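Local coordinates for EvdO2 (Micromonospora carbonacea, PDB 4XAC), which probably acts as an iron(II)- and 2-oxoglutarate-dependent oxygenase of the phytanoyl-CoA dioxygenase family, here with nickel in the metal site, at residues H129-Y134 / T213-G218; L160-G165 / V207-R212. All coordinates share one frame; numbering follows the deposited sequence.

Contact 1: H129-Y134 / T213-G218; sequences HQDEAY and TPHYAG. With NI (nickel (II) ion), chain B; AKG (2-oxoglutaric acid), chain D.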
loop_
_atom_site.group_PDB
_atom_site.type_symbol
_atom_site.label_atom_id
_atom_site.label_comp_id
_atom_site.label_asym_id
_atom_site.label_seq_id
_atom_site.Cartn_x
_atom_site.Cartn_y
_atom_site.Cartn_z
ATOM N N HIS A 129 3.281 -4.892 9.753
ATOM C CA HIS A 129 1.958 -5.490 9.705
ATOM C C HIS A 129 1.849 -6.378 8.467
ATOM O O HIS A 129 2.669 -6.299 7.547
ATOM C CB HIS A 129 0.861 -4.395 9.683
ATOM C CG HIS A 129 0.802 -3.641 8.383
ATOM N ND1 HIS A 129 1.710 -2.653 8.055
ATOM C CD2 HIS A 129 -0.023 -3.765 7.313
ATOM C CE1 HIS A 129 1.438 -2.195 6.843
ATOM N NE2 HIS A 129 0.392 -2.853 6.366
ATOM N N GLN A 130 0.834 -7.240 8.468
ATOM C CA GLN A 130 0.415 -7.953 7.277
ATOM C C GLN A 130 -0.977 -7.465 6.906
ATOM O O GLN A 130 -1.831 -7.285 7.771
ATOM C CB GLN A 130 0.409 -9.468 7.511
ATOM C CG GLN A 130 1.781 -10.059 7.686
ATOM C CD GLN A 130 1.702 -11.351 8.458
ATOM O OE1 GLN A 130 1.315 -11.356 9.629
ATOM N NE2 GLN A 130 2.004 -12.460 7.792
ATOM N N ASP A 131 -1.208 -7.225 5.623
ATOM C CA ASP A 131 -2.481 -6.661 5.219
ATOM C C ASP A 131 -3.626 -7.630 5.552
ATOM O O ASP A 131 -4.745 -7.214 5.857
ATOM C CB ASP A 131 -2.446 -6.323 3.718
ATOM C CG ASP A 131 -1.464 -5.194 3.406
ATOM O OD1 ASP A 131 -1.148 -4.410 4.325
ATOM O OD2 ASP A 131 -0.995 -5.090 2.253
ATOM N N GLU A 132 -3.339 -8.927 5.514
ATOM C CA GLU A 132 -4.375 -9.900 5.851
ATOM C C GLU A 132 -4.817 -9.793 7.319
ATOM O O GLU A 132 -5.920 -10.225 7.675
ATOM C CB GLU A 132 -3.887 -11.322 5.530
ATOM C CG GLU A 132 -4.991 -12.370 5.682
ATOM C CD GLU A 132 -4.590 -13.732 5.179
ATOM O OE1 GLU A 132 -3.605 -13.829 4.420
ATOM O OE2 GLU A 132 -5.262 -14.711 5.555
ATOM N N ALA A 133 -3.996 -9.178 8.169
ATOM C CA ALA A 133 -4.384 -9.003 9.574
ATOM C C ALA A 133 -5.655 -8.169 9.715
ATOM O O ALA A 133 -6.344 -8.237 10.737
ATOM C CB ALA A 133 -3.247 -8.358 10.368
ATOM N N TYR A 134 -5.965 -7.385 8.686
ATOM C CA TYR A 134 -7.135 -6.508 8.701
ATOM C C TYR A 134 -8.369 -7.215 8.173
ATOM O O TYR A 134 -9.465 -6.652 8.180
ATOM C CB TYR A 134 -6.884 -5.254 7.858
ATOM C CG TYR A 134 -5.953 -4.240 8.479
ATOM C CD1 TYR A 134 -6.437 -3.273 9.362
ATOM C CD2 TYR A 134 -4.595 -4.217 8.165
ATOM C CE1 TYR A 134 -5.585 -2.324 9.934
ATOM C CE2 TYR A 134 -3.742 -3.261 8.740
ATOM C CZ TYR A 134 -4.244 -2.322 9.608
ATOM O OH TYR A 134 -3.394 -1.381 10.173
ATOM N N THR A 213 2.522 -10.933 3.173
ATOM C CA THR A 213 3.912 -10.474 3.341
ATOM C C THR A 213 4.042 -9.339 4.366
ATOM O O THR A 213 3.433 -8.274 4.187
ATOM C CB THR A 213 4.476 -9.987 1.998
ATOM O OG1 THR A 213 4.267 -11.006 1.010
ATOM C CG2 THR A 213 5.966 -9.661 2.112
ATOM N N PRO A 214 4.811 -9.556 5.453
ATOM C CA PRO A 214 4.947 -8.450 6.412
ATOM C C PRO A 214 5.676 -7.270 5.784
ATOM O O PRO A 214 6.628 -7.457 5.015
ATOM C CB PRO A 214 5.764 -9.054 7.574
ATOM C CG PRO A 214 5.579 -10.539 7.445
ATOM C CD PRO A 214 5.435 -10.800 5.940
ATOM N N HIS A 215 5.194 -6.070 6.078
ATOM C CA HIS A 215 5.858 -4.865 5.605
ATOM C C HIS A 215 5.739 -3.702 6.583
ATOM O O HIS A 215 4.890 -3.687 7.490
ATOM C CB HIS A 215 5.329 -4.456 4.215
ATOM C CG HIS A 215 3.839 -4.316 4.140
ATOM N ND1 HIS A 215 2.989 -5.400 4.074
ATOM C CD2 HIS A 215 3.052 -3.218 4.089
ATOM C CE1 HIS A 215 1.741 -4.971 4.002
ATOM N NE2 HIS A 215 1.750 -3.651 4.010
ATOM N N TYR A 216 6.616 -2.726 6.364
ATOM C CA TYR A 216 6.841 -1.599 7.260
ATOM C C TYR A 216 7.219 -0.406 6.397
ATOM O O TYR A 216 7.843 -0.591 5.340
ATOM C CB TYR A 216 7.962 -1.945 8.250
ATOM C CG TYR A 216 8.625 -0.770 8.925
ATOM C CD1 TYR A 216 9.715 -0.120 8.337
ATOM C CD2 TYR A 216 8.203 -0.340 10.167
ATOM C CE1 TYR A 216 10.340 0.940 8.961
ATOM C CE2 TYR A 216 8.821 0.734 10.799
ATOM C CZ TYR A 216 9.890 1.361 10.184
ATOM O OH TYR A 216 10.517 2.420 10.794
ATOM N N ALA A 217 6.852 0.804 6.821
ATOM C CA ALA A 217 7.345 2.001 6.146
ATOM C C ALA A 217 7.931 2.963 7.165
ATOM O O ALA A 217 7.308 3.253 8.187
ATOM C CB ALA A 217 6.232 2.681 5.338
ATOM N N GLY A 218 9.135 3.458 6.892
ATOM C CA GLY A 218 9.766 4.400 7.790
ATOM C C GLY A 218 9.104 5.764 7.755
ATOM O O GLY A 218 8.224 6.014 6.930
HETATM NI NI NI B . -0.063 -2.674 4.340
HETATM C C1 AKG D . 0.218 -1.166 2.057
HETATM O O1 AKG D . 0.205 -0.702 0.882
HETATM O O2 AKG D . -0.318 -2.267 2.337
HETATM C C2 AKG D . 0.850 -0.380 3.154
HETATM O O5 AKG D . 0.775 -0.779 4.314
HETATM C C3 AKG D . 1.538 0.903 2.830
HETATM C C4 AKG D . 2.168 1.667 3.949
HETATM C C5 AKG D . 2.700 3.032 3.644
HETATM O O3 AKG D . 2.607 3.499 2.478
HETATM O O4 AKG D . 3.248 3.723 4.546
#

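Contact 2: L160-G165 / V207-R212; sequences LHYLPG and VVHDFR. With AKG (2-oxoglutaric acid), chain D.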
loop_
_atom_site.group_PDB
_atom_site.type_symbol
_atom_site.label_atom_id
_atom_site.label_comp_id
_atom_site.label_asym_id
_atom_site.label_seq_id
_atom_site.Cartn_x
_atom_site.Cartn_y
_atom_site.Cartn_z
ATOM N N LEU A 160 8.816 1.240 1.324
ATOM C CA LEU A 160 8.420 0.022 2.017
ATOM C C LEU A 160 9.615 -0.891 2.288
ATOM O O LEU A 160 10.583 -0.917 1.522
ATOM C CB LEU A 160 7.351 -0.740 1.206
ATOM C CG LEU A 160 6.041 0.048 1.000
ATOM C CD1 LEU A 160 4.891 -0.844 0.525
ATOM C CD2 LEU A 160 5.645 0.780 2.276
ATOM N N HIS A 161 9.531 -1.607 3.407
ATOM C CA HIS A 161 10.440 -2.692 3.773
ATOM C C HIS A 161 9.621 -3.964 3.886
ATOM O O HIS A 161 8.476 -3.908 4.330
ATOM C CB HIS A 161 11.148 -2.424 5.111
ATOM C CG HIS A 161 11.867 -1.113 5.178
ATOM N ND1 HIS A 161 13.184 -1.014 5.569
ATOM C CD2 HIS A 161 11.449 0.153 4.943
ATOM C CE1 HIS A 161 13.553 0.255 5.558
ATOM N NE2 HIS A 161 12.519 0.988 5.185
ATOM N N TYR A 162 10.200 -5.101 3.498
ATOM C CA TYR A 162 9.503 -6.398 3.558
ATOM C C TYR A 162 10.271 -7.446 4.338
ATOM O O TYR A 162 11.491 -7.369 4.453
ATOM C CB TYR A 162 9.279 -6.951 2.143
ATOM C CG TYR A 162 8.363 -6.119 1.317
ATOM C CD1 TYR A 162 8.844 -5.340 0.268
ATOM C CD2 TYR A 162 7.010 -6.117 1.571
ATOM C CE1 TYR A 162 7.988 -4.583 -0.507
ATOM C CE2 TYR A 162 6.153 -5.365 0.819
ATOM C CZ TYR A 162 6.636 -4.600 -0.221
ATOM O OH TYR A 162 5.739 -3.875 -0.976
ATOM N N LEU A 163 9.539 -8.429 4.859
ATOM C CA LEU A 163 10.142 -9.638 5.408
ATOM C C LEU A 163 10.048 -10.714 4.339
ATOM O O LEU A 163 8.968 -11.286 4.135
ATOM C CB LEU A 163 9.436 -10.093 6.691
ATOM C CG LEU A 163 10.124 -11.299 7.359
ATOM C CD1 LEU A 163 11.399 -10.865 8.057
ATOM C CD2 LEU A 163 9.192 -12.010 8.328
ATOM N N PRO A 164 11.157 -10.963 3.623
ATOM C CA PRO A 164 11.099 -11.927 2.521
ATOM C C PRO A 164 10.652 -13.305 2.985
ATOM O O PRO A 164 11.151 -13.808 4.000
ATOM C CB PRO A 164 12.542 -11.972 2.007
ATOM C CG PRO A 164 13.135 -10.662 2.439
ATOM C CD PRO A 164 12.499 -10.365 3.765
ATOM N N GLY A 165 9.731 -13.906 2.236
ATOM C CA GLY A 165 9.251 -15.232 2.539
ATOM C C GLY A 165 8.165 -15.277 3.595
ATOM O O GLY A 165 7.621 -16.343 3.882
ATOM N N VAL A 207 6.013 -1.234 -5.863
ATOM C CA VAL A 207 6.258 -2.529 -5.258
ATOM C C VAL A 207 4.918 -3.260 -5.196
ATOM O O VAL A 207 3.848 -2.634 -5.096
ATOM C CB VAL A 207 6.914 -2.413 -3.858
ATOM C CG1 VAL A 207 8.382 -2.021 -3.988
ATOM C CG2 VAL A 207 6.169 -1.401 -2.992
ATOM N N VAL A 208 4.992 -4.581 -5.289
ATOM C CA VAL A 208 3.828 -5.459 -5.280
ATOM C C VAL A 208 4.005 -6.420 -4.120
ATOM O O VAL A 208 5.050 -7.048 -4.019
ATOM C CB VAL A 208 3.713 -6.278 -6.594
ATOM C CG1 VAL A 208 2.398 -7.107 -6.618
ATOM C CG2 VAL A 208 3.817 -5.370 -7.814
ATOM N N HIS A 209 3.013 -6.562 -3.247
ATOM C CA HIS A 209 3.161 -7.571 -2.196
ATOM C C HIS A 209 1.887 -8.351 -1.908
ATOM O O HIS A 209 0.772 -7.819 -1.978
ATOM C CB HIS A 209 3.689 -6.951 -0.872
ATOM C CG HIS A 209 2.847 -5.850 -0.304
ATOM N ND1 HIS A 209 3.105 -4.515 -0.548
ATOM C CD2 HIS A 209 1.783 -5.878 0.542
ATOM C CE1 HIS A 209 2.218 -3.771 0.087
ATOM N NE2 HIS A 209 1.408 -4.571 0.761
ATOM N N ASP A 210 2.096 -9.627 -1.588
ATOM C CA ASP A 210 1.034 -10.535 -1.178
ATOM C C ASP A 210 0.332 -10.043 0.087
ATOM O O ASP A 210 0.935 -9.356 0.906
ATOM C CB ASP A 210 1.617 -11.929 -0.948
ATOM C CG ASP A 210 0.542 -12.979 -0.670
ATOM O OD1 ASP A 210 0.247 -13.246 0.510
ATOM O OD2 ASP A 210 -0.016 -13.521 -1.640
ATOM N N PHE A 211 -0.943 -10.402 0.242
ATOM C CA PHE A 211 -1.707 -10.075 1.445
ATOM C C PHE A 211 -1.018 -10.534 2.729
ATOM O O PHE A 211 -1.301 -10.003 3.789
ATOM C CB PHE A 211 -3.096 -10.726 1.401
ATOM C CG PHE A 211 -4.111 -9.983 0.589
ATOM C CD1 PHE A 211 -3.823 -8.763 0.018
ATOM C CD2 PHE A 211 -5.371 -10.534 0.392
ATOM C CE1 PHE A 211 -4.783 -8.089 -0.725
ATOM C CE2 PHE A 211 -6.337 -9.866 -0.343
ATOM C CZ PHE A 211 -6.042 -8.640 -0.902
ATOM N N ARG A 212 -0.145 -11.539 2.652
ATOM C CA ARG A 212 0.459 -12.074 3.876
ATOM C C ARG A 212 1.928 -11.677 4.098
ATOM O O ARG A 212 2.513 -12.042 5.110
ATOM C CB ARG A 212 0.334 -13.611 3.896
ATOM C CG ARG A 212 -0.136 -14.174 5.238
ATOM C CD ARG A 212 -0.488 -15.663 5.171
ATOM N NE ARG A 212 -1.927 -15.911 5.061
ATOM C CZ ARG A 212 -2.476 -17.121 4.990
ATOM N NH1 ARG A 212 -1.706 -18.206 5.004
ATOM N NH2 ARG A 212 -3.797 -17.251 4.895
HETATM C C1 AKG D . 0.218 -1.166 2.057
HETATM O O1 AKG D . 0.205 -0.702 0.882
HETATM O O2 AKG D . -0.318 -2.267 2.337
HETATM C C2 AKG D . 0.850 -0.380 3.154
HETATM O O5 AKG D . 0.775 -0.779 4.314
HETATM C C3 AKG D . 1.538 0.903 2.830
HETATM C C4 AKG D . 2.168 1.667 3.949
HETATM C C5 AKG D . 2.700 3.032 3.644
HETATM O O3 AKG D . 2.607 3.499 2.478
HETATM O O4 AKG D . 3.248 3.723 4.546
#

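Contact 1: H129-Y134 / T213-G218
His129 and His215 pair their backbones as antiparallel strands do, in a hydrogen-bonded pair. His129 N donates to His215 O at 3.0 Å, and His215 N returns a straighter bond to His129 O at 2.9 Å. Both side chains leave the same face of the sheet. Each CG sits between its own backbone N and carbonyl carbon (chi1 71° in His129, 54° in His215), which turns both rings toward one metal. The ring planes stand 65° apart, and the two NE2 atoms come together at the metal.

Nickel is held by His129 NE2 at 2.1 Å, His215 NE2 at 2.1 Å and Asp131 OD1 at 2.0 Å. This is the facial triad of two histidines and one carboxylate, with the HxD pair on 129-134 and the distal histidine on 213-218. The 2-oxoglutarate chelates through carboxylate O2, opposite His129, and keto O5, opposite Asp131. One further ligand completes the shell, probably in the place opposite His215 NE2.

Second-shell hydrogen bonds hold the ligands. His215 ND1 points in its ring plane to Thr213 O at 2.9 Å. His129 ND1 is tied to Pro127 O. The other carboxylate oxygen of Asp131, OD2, bonds to His209 NE2.

Gln130 CG lies alongside Pro214, 3.8 Å from its CG, while the amide end turns to Arg212, Pro170 and Leu172.

Contact 2: L160-G165 / V207-R212
Tyr162 sets CG beside its backbone N (chi1 -65°), and His209 sets CG between its backbone N and carbonyl carbon (chi1 58°). The two side chains then cross at about a right angle, from strand segments whose axes come within 9.6 Å. Tyr162 OH meets His209 ND1 at 2.7 Å, at the edge of the imidazole and in the tyrosine plane; either could be the donor. Tyr162 CE2 also rests on His209 CB at 3.4 Å.

The other imidazole nitrogen, His209 NE2, gives a long hydrogen bond of 3.3 Å to 2-oxoglutarate O2. With an alanine in place of His209, Tyr162 OH and Asp131 OD2 would probably lose their common partner, and a gap would open beside the cosubstrate.

Val207 CG2 packs against Tyr162 OH at 3.2 Å and touches Leu160 CD1 at 3.8 Å. The second methyl of Leu160, CD2, reaches 2-oxoglutarate C5 at 4.0 Å. Tyr162 also stacks on Phe23, and Trp147 packs on both Leu160 and Val207.

Strands 160-162 and 206-210 belong to two different sheets that face each other. Leu160 and His209 line the 2-oxoglutarate site, with Tyr162 and Val207 packed behind them, an arrangement characteristic of the double-stranded beta-helix (cupin) fold.

The centres of contacts 1 and 2 lie about 8 Å apart, and both contacts touch the 2-oxoglutarate. Along the chain the order is 129-134, 160-165, 207-212, 213-218, so the segments of contact 2 fall between those of contact 1. From strand 206-210 of the larger antiparallel sheet the chain passes through 211-214 into strand 215-217 of the smaller one, where strand 160-162 is its neighbour. A salt bridge from Glu132 to Arg212 joins the two contacts, as does a probable backbone bond between Tyr216 and His161. Contact 1 supplies three protein ligands of the metal; contact 2 backs them through His209 and borders the cosubstrate. Together they build one metal and cosubstrate site between the sheets.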